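Local coordinates for histidine-rich glycoprotein (Oryctolagus cuniculus, PDB 4CCV), which is a plasma adapter glycoprotein that binds heparin, heme, plasminogen, thrombospondin and divalent metal ions, regulating coagulation, fibrinolysis and angiogenesis, at residues Thr52-Asp57 against Leu81-Glu86. Sequence-based numbering, arbitrary orientation.
Sequences TNYYVD and LSFDVE
In the antiparallel beta hairpin of strands 51-62 and 73-84, part of the sheet of the second cystatin domain, Thr52 to Tyr54 pair with Phe83 to Leu81. The axes of the short segments 52-57 and 81-84 approach to 4.7 Å, with their N-to-C directions 156° apart. Two hydrogen-bonded pairs fix the register: Thr52 N donates to Phe83 O (3.0 Å) while Phe83 N returns a bond to Thr52 O, and Tyr54 N donates to Leu81 O and Leu81 N to Tyr54 O, each at 2.8 Å. Between them lies the non-hydrogen-bonded pair Asn53 and Ser82, where Asn53 CA sits 3.2 Å from Leu81 O in a CA-H...O contact. On the face that carries Asn53 and Ser82, Asn53 ND2 lies 3.4 Å from Ser82 CB, but Asn53 ND2 hydrogen-bonds to Asp80 OD1 and Ser82 OG to Arg51 NH1. The other face carries Thr52, Tyr54, Leu81 and Phe83. With CG anti to its carbonyl carbon (chi1 -67°), Tyr54 brings CD1 to 3.6 Å from Phe83 CD2; the ring planes stand at 82° in an oblique pairing. Phe14 also meets the Tyr54 ring. Farther along, the Leu81 branch CD1 reaches Val56 CG2 at 3.6 Å.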
loop_
_atom_site.group_PDB
_atom_site.type_symbol
_atom_site.label_atom_id
_atom_site.label_comp_id
_atom_site.label_asym_id
_atom_site.label_seq_id
_atom_site.Cartn_x
_atom_site.Cartn_y
_atom_site.Cartn_z
ATOM N N THR A 52 -17.073 7.313 0.645
ATOM C CA THR A 52 -16.457 6.486 1.621
ATOM C C THR A 52 -15.010 6.245 1.142
ATOM O O THR A 52 -14.787 5.741 0.048
ATOM C CB THR A 52 -17.304 5.221 1.800
ATOM O OG1 THR A 52 -18.527 5.650 2.392
ATOM C CG2 THR A 52 -16.657 4.254 2.778
ATOM N N ASN A 53 -14.052 6.686 1.942
ATOM C CA ASN A 53 -12.638 6.433 1.671
ATOM C C ASN A 53 -12.098 5.302 2.517
ATOM O O ASN A 53 -12.342 5.250 3.728
ATOM C CB ASN A 53 -11.849 7.733 1.880
ATOM C CG ASN A 53 -12.131 8.758 0.809
ATOM O OD1 ASN A 53 -13.069 9.574 0.876
ATOM N ND2 ASN A 53 -11.340 8.730 -0.188
ATOM N N TYR A 54 -11.358 4.383 1.903
ATOM C CA TYR A 54 -10.605 3.346 2.644
ATOM C C TYR A 54 -9.154 3.604 2.422
ATOM O O TYR A 54 -8.744 3.793 1.288
ATOM C CB TYR A 54 -10.910 1.912 2.154
ATOM C CG TYR A 54 -12.309 1.463 2.441
ATOM C CD1 TYR A 54 -13.334 1.811 1.582
ATOM C CD2 TYR A 54 -12.620 0.739 3.582
ATOM C CE1 TYR A 54 -14.643 1.431 1.834
ATOM C CE2 TYR A 54 -13.928 0.361 3.864
ATOM C CZ TYR A 54 -14.938 0.693 2.962
ATOM O OH TYR A 54 -16.245 0.373 3.181
ATOM N N TYR A 55 -8.390 3.622 3.507
ATOM C CA TYR A 55 -6.954 3.866 3.474
ATOM C C TYR A 55 -6.316 2.542 3.807
ATOM O O TYR A 55 -6.473 2.003 4.923
ATOM C CB TYR A 55 -6.531 4.996 4.434
ATOM C CG TYR A 55 -7.190 6.320 4.031
ATOM C CD1 TYR A 55 -6.607 7.162 3.087
ATOM C CD2 TYR A 55 -8.390 6.724 4.588
ATOM C CE1 TYR A 55 -7.218 8.374 2.729
ATOM C CE2 TYR A 55 -9.013 7.920 4.212
ATOM C CZ TYR A 55 -8.407 8.753 3.304
ATOM O OH TYR A 55 -9.044 9.937 2.891
ATOM N N VAL A 56 -5.742 1.935 2.775
ATOM C CA VAL A 56 -5.214 0.591 2.882
ATOM C C VAL A 56 -3.724 0.755 3.034
ATOM O O VAL A 56 -3.097 1.186 2.077
ATOM C CB VAL A 56 -5.496 -0.226 1.629
ATOM C CG1 VAL A 56 -4.912 -1.632 1.762
ATOM C CG2 VAL A 56 -6.996 -0.331 1.413
ATOM N N ASP A 57 -3.175 0.393 4.206
ATOM C CA ASP A 57 -1.744 0.553 4.542
ATOM C C ASP A 57 -1.137 -0.824 4.389
ATOM O O ASP A 57 -1.629 -1.768 4.987
ATOM C CB ASP A 57 -1.502 1.016 5.990
ATOM C CG ASP A 57 -2.051 2.420 6.279
ATOM O OD1 ASP A 57 -2.158 3.148 5.304
ATOM O OD2 ASP A 57 -2.403 2.783 7.425
ATOM N N LEU A 81 -8.594 4.584 -1.363
ATOM C CA LEU A 81 -9.651 4.186 -2.327
ATOM C C LEU A 81 -10.942 4.953 -2.009
ATOM O O LEU A 81 -11.458 4.913 -0.885
ATOM C CB LEU A 81 -9.946 2.695 -2.239
ATOM C CG LEU A 81 -8.696 1.793 -2.118
ATOM C CD1 LEU A 81 -9.002 0.410 -1.516
ATOM C CD2 LEU A 81 -8.078 1.622 -3.453
ATOM N N SER A 82 -11.409 5.698 -2.990
ATOM C CA SER A 82 -12.572 6.510 -2.815
ATOM C C SER A 82 -13.765 5.894 -3.539
ATOM O O SER A 82 -13.726 5.641 -4.747
ATOM C CB SER A 82 -12.281 7.906 -3.361
ATOM O OG SER A 82 -13.370 8.728 -3.104
ATOM N N PHE A 83 -14.817 5.645 -2.784
ATOM C CA PHE A 83 -15.990 4.946 -3.278
ATOM C C PHE A 83 -17.247 5.803 -3.210
ATOM O O PHE A 83 -17.529 6.523 -2.241
ATOM C CB PHE A 83 -16.295 3.642 -2.502
ATOM C CG PHE A 83 -15.302 2.558 -2.739
ATOM C CD1 PHE A 83 -15.477 1.650 -3.787
ATOM C CD2 PHE A 83 -14.162 2.434 -1.909
ATOM C CE1 PHE A 83 -14.545 0.653 -4.010
ATOM C CE2 PHE A 83 -13.237 1.446 -2.146
ATOM C CZ PHE A 83 -13.432 0.543 -3.177
ATOM N N ASP A 84 -18.044 5.654 -4.257
ATOM C CA ASP A 84 -19.425 6.089 -4.233
ATOM C C ASP A 84 -20.072 5.535 -2.959
ATOM O O ASP A 84 -19.881 4.355 -2.632
ATOM C CB ASP A 84 -20.111 5.484 -5.442
ATOM C CG ASP A 84 -21.491 6.012 -5.631
ATOM O OD1 ASP A 84 -22.322 5.889 -4.701
ATOM O OD2 ASP A 84 -21.736 6.548 -6.721
ATOM N N VAL A 85 -20.819 6.341 -2.223
ATOM C CA VAL A 85 -21.496 5.777 -1.036
ATOM C C VAL A 85 -22.468 4.617 -1.342
ATOM O O VAL A 85 -22.846 3.898 -0.426
ATOM C CB VAL A 85 -22.237 6.840 -0.215
ATOM C CG1 VAL A 85 -21.251 7.905 0.250
ATOM C CG2 VAL A 85 -23.393 7.445 -1.012
ATOM N N GLU A 86 -22.876 4.455 -2.609
ATOM C CA GLU A 86 -23.785 3.369 -3.038
ATOM C C GLU A 86 -23.109 2.059 -3.495
ATOM O O GLU A 86 -23.790 1.067 -3.770
ATOM C CB GLU A 86 -24.708 3.877 -4.160
ATOM C CG GLU A 86 -25.603 5.026 -3.727
ATOM C CD GLU A 86 -25.898 6.005 -4.851
ATOM O OE1 GLU A 86 -24.947 6.407 -5.564
ATOM O OE2 GLU A 86 -27.084 6.377 -5.014
#